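Local coordinates for sugar kinase (PDB 2RBC), which probably transfers phosphate from ATP to a sugar, as a pfkB-family carbohydrate kinase related to ribokinase, at residues V191-V194 / E195-E198; Q291-A294 / A295-S299. All coordinates share one frame; numbering follows the deposited sequence. Where two conformers were deposited one is given.

Contact 1 of 2, residues V191-V194 / E195-E198; sequences VAPV and ETLE. With SO4 (sulfate ion), chain E.
The first torsion of Thr-196 (chi1 -67°) sets CG2 opposite its backbone N and swings OG1 to the side of the Pro-193 ring. CG2 thereby meets Ala-192 CB at 4.0 Å. OG1 runs alongside Pro-193 and lies 4.0 Å from its CB. Glu-198 CG lies opposite its own carbonyl carbon (chi1 -70°), and the chain is extended beyond it; CG passes 3.2 Å from Val-194 O. These side chains line the first turn of helix 194-200, with Pro-193 as its N-cap. Pro-193 O accepts from Leu-197 N at 3.2 Å and more weakly from Thr-196 N. Glu-198 N bonds to Val-194 O at 2.8 Å. Ala-192 CB also meets Leu-197 CG at 4.4 Å, and both side chains touch Val-165. A sulfate, probably from the crystallisation liquor, sits at the helix start, where Pro-193 offers no side-chain cap. Val-194 N makes a very short, doubtful hydrogen bond to its O4 (2.4 Å). Arg-216 NH1 also bonds this anion. Glu-195 OE1, in one of two conformers, lies 3.0 Å from sulfate O2. The site is consistent with attraction by the helix start and Arg-216, which, or perhaps a proton, would offset two anionic groups so close.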
ATOM      1  N   VAL A 191      10.235   8.351  19.331  1.00 29.99           N
ATOM      2  CA  VAL A 191      11.514   7.831  18.897  1.00 30.88           C
ATOM      3  C   VAL A 191      12.053   8.618  17.719  1.00 30.23           C
ATOM      4  O   VAL A 191      11.339   8.946  16.766  1.00 30.47           O
ATOM      5  CB  VAL A 191      11.390   6.326  18.586  1.00 31.41           C
ATOM      6  CG1 VAL A 191      12.622   5.843  17.938  1.00 33.95           C
ATOM      7  CG2 VAL A 191      11.122   5.559  19.896  1.00 31.31           C
ATOM      8  N   ALA A 192      13.308   8.989  17.852  1.00 29.82           N
ATOM      9  CA  ALA A 192      14.016   9.767  16.870  1.00 29.83           C
ATOM     10  C   ALA A 192      15.438   9.674  17.304  1.00 30.36           C
ATOM     11  O   ALA A 192      15.710   9.231  18.414  1.00 30.68           O
ATOM     12  CB  ALA A 192      13.577  11.251  16.882  1.00 28.74           C
ATOM     13  N   PRO A 193      16.357  10.124  16.448  1.00 31.23           N
ATOM     14  CA  PRO A 193      17.728  10.258  16.886  1.00 31.19           C
ATOM     15  C   PRO A 193      17.775  11.104  18.141  1.00 31.75           C
ATOM     16  O   PRO A 193      16.989  12.056  18.277  1.00 31.31           O
ATOM     17  CB  PRO A 193      18.399  10.965  15.719  1.00 31.37           C
ATOM     18  CG  PRO A 193      17.578  10.572  14.527  1.00 30.88           C
ATOM     19  CD  PRO A 193      16.181  10.496  15.033  1.00 30.78           C
ATOM     20  N   VAL A 194      18.691  10.756  19.048  1.00 31.94           N
ATOM     21  CA  VAL A 194      18.824  11.459  20.326  1.00 31.85           C
ATOM     22  C   VAL A 194      19.109  12.919  20.115  1.00 30.85           C
ATOM     23  O   VAL A 194      18.649  13.733  20.866  1.00 30.86           O
ATOM     24  CB  VAL A 194      19.934  10.909  21.276  1.00 32.33           C
ATOM     25  CG1 VAL A 194      19.431   9.701  22.037  1.00 33.72           C
ATOM     26  CG2 VAL A 194      21.216  10.622  20.515  1.00 31.92           C
ATOM     27  N   GLU A 195      19.884  13.200  19.076  0.50 30.49           N
ATOM     28  CA  GLU A 195      20.210  14.543  18.653  0.50 29.69           C
ATOM     29  C   GLU A 195      18.942  15.360  18.437  0.50 29.56           C
ATOM     30  O   GLU A 195      18.828  16.491  18.910  0.50 28.99           O
ATOM     31  CB  GLU A 195      20.994  14.486  17.333  0.50 30.41           C
ATOM     32  CG  GLU A 195      22.435  13.962  17.453  0.50 30.48           C
ATOM     33  CD  GLU A 195      22.554  12.467  17.790  0.50 30.16           C
ATOM     34  OE1 GLU A 195      21.627  11.694  17.473  0.50 26.93           O
ATOM     35  OE2 GLU A 195      23.602  12.076  18.374  0.50 31.38           O
ATOM     36  N   THR A 196      17.992  14.762  17.725  1.00 29.06           N
ATOM     37  CA  THR A 196      16.726  15.408  17.370  1.00 28.66           C
ATOM     38  C   THR A 196      15.903  15.727  18.633  1.00 27.77           C
ATOM     39  O   THR A 196      15.450  16.860  18.824  1.00 27.45           O
ATOM     40  CB  THR A 196      15.925  14.528  16.411  1.00 29.06           C
ATOM     41  OG1 THR A 196      16.637  14.459  15.171  1.00 29.13           O
ATOM     42  CG2 THR A 196      14.521  15.074  16.168  1.00 28.36           C
ATOM     43  N   LEU A 197      15.748  14.729  19.495  1.00 27.06           N
ATOM     44  CA  LEU A 197      15.063  14.886  20.785  1.00 26.88           C
ATOM     45  C   LEU A 197      15.749  15.955  21.632  1.00 26.95           C
ATOM     46  O   LEU A 197      15.082  16.803  22.206  1.00 25.96           O
ATOM     47  CB  LEU A 197      15.001  13.542  21.535  1.00 26.64           C
ATOM     48  CG  LEU A 197      13.998  12.501  21.038  1.00 26.34           C
ATOM     49  CD1 LEU A 197      14.241  11.112  21.654  1.00 28.16           C
ATOM     50  CD2 LEU A 197      12.602  12.984  21.310  1.00 26.98           C
ATOM     51  N   GLU A 198      17.081  15.932  21.683  1.00 27.23           N
ATOM     52  CA  GLU A 198      17.838  16.892  22.498  1.00 27.79           C
ATOM     53  C   GLU A 198      17.753  18.281  21.925  1.00 26.66           C
ATOM     54  O   GLU A 198      17.824  19.238  22.660  1.00 26.15           O
ATOM     55  CB  GLU A 198      19.309  16.463  22.639  1.00 28.03           C
ATOM     56  CG  GLU A 198      19.488  15.225  23.518  1.00 29.99           C
ATOM     57  CD  GLU A 198      20.893  14.599  23.445  1.00 31.23           C
ATOM     58  OE1 GLU A 198      21.658  14.823  22.461  1.00 33.69           O
ATOM     59  OE2 GLU A 198      21.223  13.876  24.412  1.00 36.70           O
TER
HETATM   60  S   SO4 E 325      20.653   7.770  18.166  1.00111.54           S
HETATM   61  O1  SO4 E 325      21.252   6.830  19.115  1.00112.01           O
HETATM   62  O2  SO4 E 325      21.649   8.735  17.696  1.00111.66           O
HETATM   63  O3  SO4 E 325      20.074   7.049  17.030  1.00111.75           O
HETATM   64  O4  SO4 E 325      19.610   8.500  18.864  1.00111.77           O

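Contact 2 of 2, residues Q291-A294 / A295-S299; sequences QSRA and AVRLS. With SO4 (sulfate ion), chain C; SO4 (sulfate ion), chain B.
The guanidinium of Arg-297 has the aliphatic chain of Arg-293 over one face, with Arg-293 CD 3.8 Å above the plane and displaced toward the rim. At its edge, Arg-297 NH2 bonds to O2 of one sulfate at 2.9 Å. The Arg-293 guanidinium takes a second sulfate at its own edge. There Arg-293 NE bonds to O4 at 3.0 Å, and NH2 makes a weak bond to O2. The planes are 68° apart, and each group meets its own sulfate. A bend at chi3 (-69°) brings the Arg-293 head round to its sulfate. Gln-261 OE1 accepts from both Arg-293 NH1 and Arg-297 NE, so one amide oxygen ties the pair together; Phe-260 O also takes Arg-293 NH1. The backbone bonding is regular, as in Arg-297 N to Arg-293 O at 2.8 Å. Ser-299 OG reaches back to Ala-295 O at 2.7 Å. Its own N bonds to the same oxygen from the opposite face of the carbonyl plane. Val-296 rests on Trp-250 of strand 248-251, and Ala-295 on helix 274-287. This is the opening of alpha-helix 292-307, packed against the large sheet of the ribokinase-like alpha/beta domain, with an i, i+4 arginine pair.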
ATOM      1  N   GLN A 291      -6.106  21.392  34.736  1.00 25.86           N
ATOM      2  CA  GLN A 291      -5.098  20.880  35.658  1.00 25.77           C
ATOM      3  C   GLN A 291      -4.443  19.618  35.122  1.00 24.99           C
ATOM      4  O   GLN A 291      -5.041  18.860  34.353  1.00 22.55           O
ATOM      5  CB  GLN A 291      -5.696  20.621  37.039  1.00 27.68           C
ATOM      6  CG  GLN A 291      -6.182  21.889  37.736  1.00 29.56           C
ATOM      7  CD  GLN A 291      -5.094  22.953  37.831  1.00 37.57           C
ATOM      8  OE1 GLN A 291      -4.051  22.737  38.467  1.00 43.58           O
ATOM      9  NE2 GLN A 291      -5.314  24.097  37.178  1.00 39.40           N
ATOM     10  N   SER A 292      -3.193  19.408  35.524  1.00 24.13           N
ATOM     11  CA  SER A 292      -2.351  18.340  34.957  1.00 24.51           C
ATOM     12  C   SER A 292      -2.919  16.934  35.127  1.00 23.92           C
ATOM     13  O   SER A 292      -3.006  16.184  34.148  1.00 25.28           O
ATOM     14  CB  SER A 292      -0.963  18.390  35.581  1.00 23.73           C
ATOM     15  OG  SER A 292      -0.360  19.621  35.246  1.00 28.92           O
ATOM     16  N   ARG A 293      -3.341  16.588  36.329  1.00 23.43           N
ATOM     17  CA  ARG A 293      -3.873  15.239  36.544  1.00 23.62           C
ATOM     18  C   ARG A 293      -5.166  15.029  35.734  1.00 23.76           C
ATOM     19  O   ARG A 293      -5.310  14.006  35.051  1.00 22.91           O
ATOM     20  CB  ARG A 293      -4.073  14.906  38.029  1.00 23.75           C
ATOM     21  CG  ARG A 293      -4.581  13.471  38.231  1.00 23.57           C
ATOM     22  CD  ARG A 293      -4.748  13.102  39.713  1.00 25.62           C
ATOM     23  NE  ARG A 293      -3.451  12.996  40.364  1.00 24.92           N
ATOM     24  CZ  ARG A 293      -2.627  11.957  40.251  1.00 26.08           C
ATOM     25  NH1 ARG A 293      -2.951  10.894  39.538  1.00 26.53           N
ATOM     26  NH2 ARG A 293      -1.474  11.962  40.904  1.00 27.51           N
ATOM     27  N   ALA A 294      -6.079  16.005  35.763  1.00 22.71           N
ATOM     28  CA  ALA A 294      -7.308  15.964  34.916  1.00 22.50           C
ATOM     29  C   ALA A 294      -6.981  15.743  33.427  1.00 22.39           C
ATOM     30  O   ALA A 294      -7.630  14.938  32.729  1.00 20.96           O
ATOM     31  CB  ALA A 294      -8.106  17.242  35.097  1.00 22.73           C
ATOM     32  N   ALA A 295      -5.951  16.439  32.954  1.00 21.76           N
ATOM     33  CA  ALA A 295      -5.512  16.352  31.561  1.00 21.42           C
ATOM     34  C   ALA A 295      -4.888  14.995  31.245  1.00 21.25           C
ATOM     35  O   ALA A 295      -5.122  14.432  30.193  1.00 20.88           O
ATOM     36  CB  ALA A 295      -4.551  17.455  31.267  1.00 20.80           C
ATOM     37  N   VAL A 296      -4.093  14.463  32.158  1.00 21.13           N
ATOM     38  CA  VAL A 296      -3.511  13.159  31.961  1.00 20.90           C
ATOM     39  C   VAL A 296      -4.616  12.106  31.950  1.00 21.21           C
ATOM     40  O   VAL A 296      -4.577  11.193  31.158  1.00 21.02           O
ATOM     41  CB  VAL A 296      -2.465  12.848  33.005  1.00 21.12           C
ATOM     42  CG1 VAL A 296      -2.056  11.374  32.919  1.00 21.14           C
ATOM     43  CG2 VAL A 296      -1.239  13.755  32.852  1.00 19.35           C
ATOM     44  N   ARG A 297      -5.568  12.205  32.870  1.00 21.97           N
ATOM     45  CA  ARG A 297      -6.715  11.287  32.881  1.00 21.98           C
ATOM     46  C   ARG A 297      -7.526  11.284  31.600  1.00 21.50           C
ATOM     47  O   ARG A 297      -7.800  10.215  31.047  1.00 20.40           O
ATOM     48  CB  ARG A 297      -7.671  11.606  34.030  1.00 22.37           C
ATOM     49  CG  ARG A 297      -7.215  11.092  35.333  1.00 23.13           C
ATOM     50  CD  ARG A 297      -7.962  11.716  36.450  1.00 24.72           C
ATOM     51  NE  ARG A 297      -7.605  11.073  37.693  1.00 25.42           N
ATOM     52  CZ  ARG A 297      -8.267  11.242  38.829  1.00 27.54           C
ATOM     53  NH1 ARG A 297      -9.306  12.058  38.902  1.00 28.94           N
ATOM     54  NH2 ARG A 297      -7.895  10.572  39.892  1.00 26.56           N
ATOM     55  N   LEU A 298      -7.937  12.465  31.146  1.00 21.17           N
ATOM     56  CA  LEU A 298      -8.729  12.581  29.938  1.00 21.00           C
ATOM     57  C   LEU A 298      -7.994  11.997  28.726  1.00 21.05           C
ATOM     58  O   LEU A 298      -8.603  11.277  27.935  1.00 20.10           O
ATOM     59  CB  LEU A 298      -9.084  14.052  29.666  1.00 21.00           C
ATOM     60  CG  LEU A 298     -10.088  14.363  28.557  1.00 22.13           C
ATOM     61  CD1 LEU A 298     -11.532  13.967  28.900  1.00 19.39           C
ATOM     62  CD2 LEU A 298      -9.959  15.844  28.141  1.00 19.98           C
ATOM     63  N   SER A 299      -6.701  12.319  28.597  1.00 20.71           N
ATOM     64  CA  SER A 299      -5.880  11.830  27.501  1.00 20.72           C
ATOM     65  C   SER A 299      -5.726  10.317  27.546  1.00 20.66           C
ATOM     66  O   SER A 299      -5.766   9.648  26.493  1.00 20.07           O
ATOM     67  CB  SER A 299      -4.510  12.485  27.562  1.00 21.34           C
ATOM     68  OG  SER A 299      -4.622  13.884  27.580  1.00 20.05           O
TER
HETATM   69  S   SO4 C 323      -1.577  15.570  41.813  1.00100.21           S
HETATM   70  O1  SO4 C 323      -1.007  16.905  41.947  1.00101.11           O
HETATM   71  O2  SO4 C 323      -0.941  14.950  40.652  1.00100.38           O
HETATM   72  O3  SO4 C 323      -1.302  14.790  43.022  1.00 99.76           O
HETATM   73  O4  SO4 C 323      -3.019  15.696  41.618  1.00 99.08           O
HETATM   74  S   SO4 B 322      -7.243   6.895  39.593  1.00 96.58           S
HETATM   75  O1  SO4 B 322      -7.973   7.061  40.845  1.00 97.21           O
HETATM   76  O2  SO4 B 322      -6.547   8.128  39.258  1.00 96.75           O
HETATM   77  O3  SO4 B 322      -6.224   5.847  39.715  1.00 96.60           O
HETATM   78  O4  SO4 B 322      -8.227   6.580  38.560  1.00 96.77           O

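Contacts 1 and 2 both lie at the first turns of helices in the same family domain, and both attract sulfate. They do not touch: their centres are 26 Å apart and their nearest atoms about 17 Å. Contact 1 follows strand 185-189 at its C-terminal end. In kinases of this fold, that end of the parallel strands generally carries the substrate and nucleotide sites. Contact 2 packs on the later turns of helix 274-287, away from its start, which in this family usually forms the anion hole near the catalytic aspartate. The sulfate at contact 1 lies by a helix start, those at contact 2 by arginine side chains. The sulfates are probably from the crystallisation liquor, so they do not by themselves mark a substrate site.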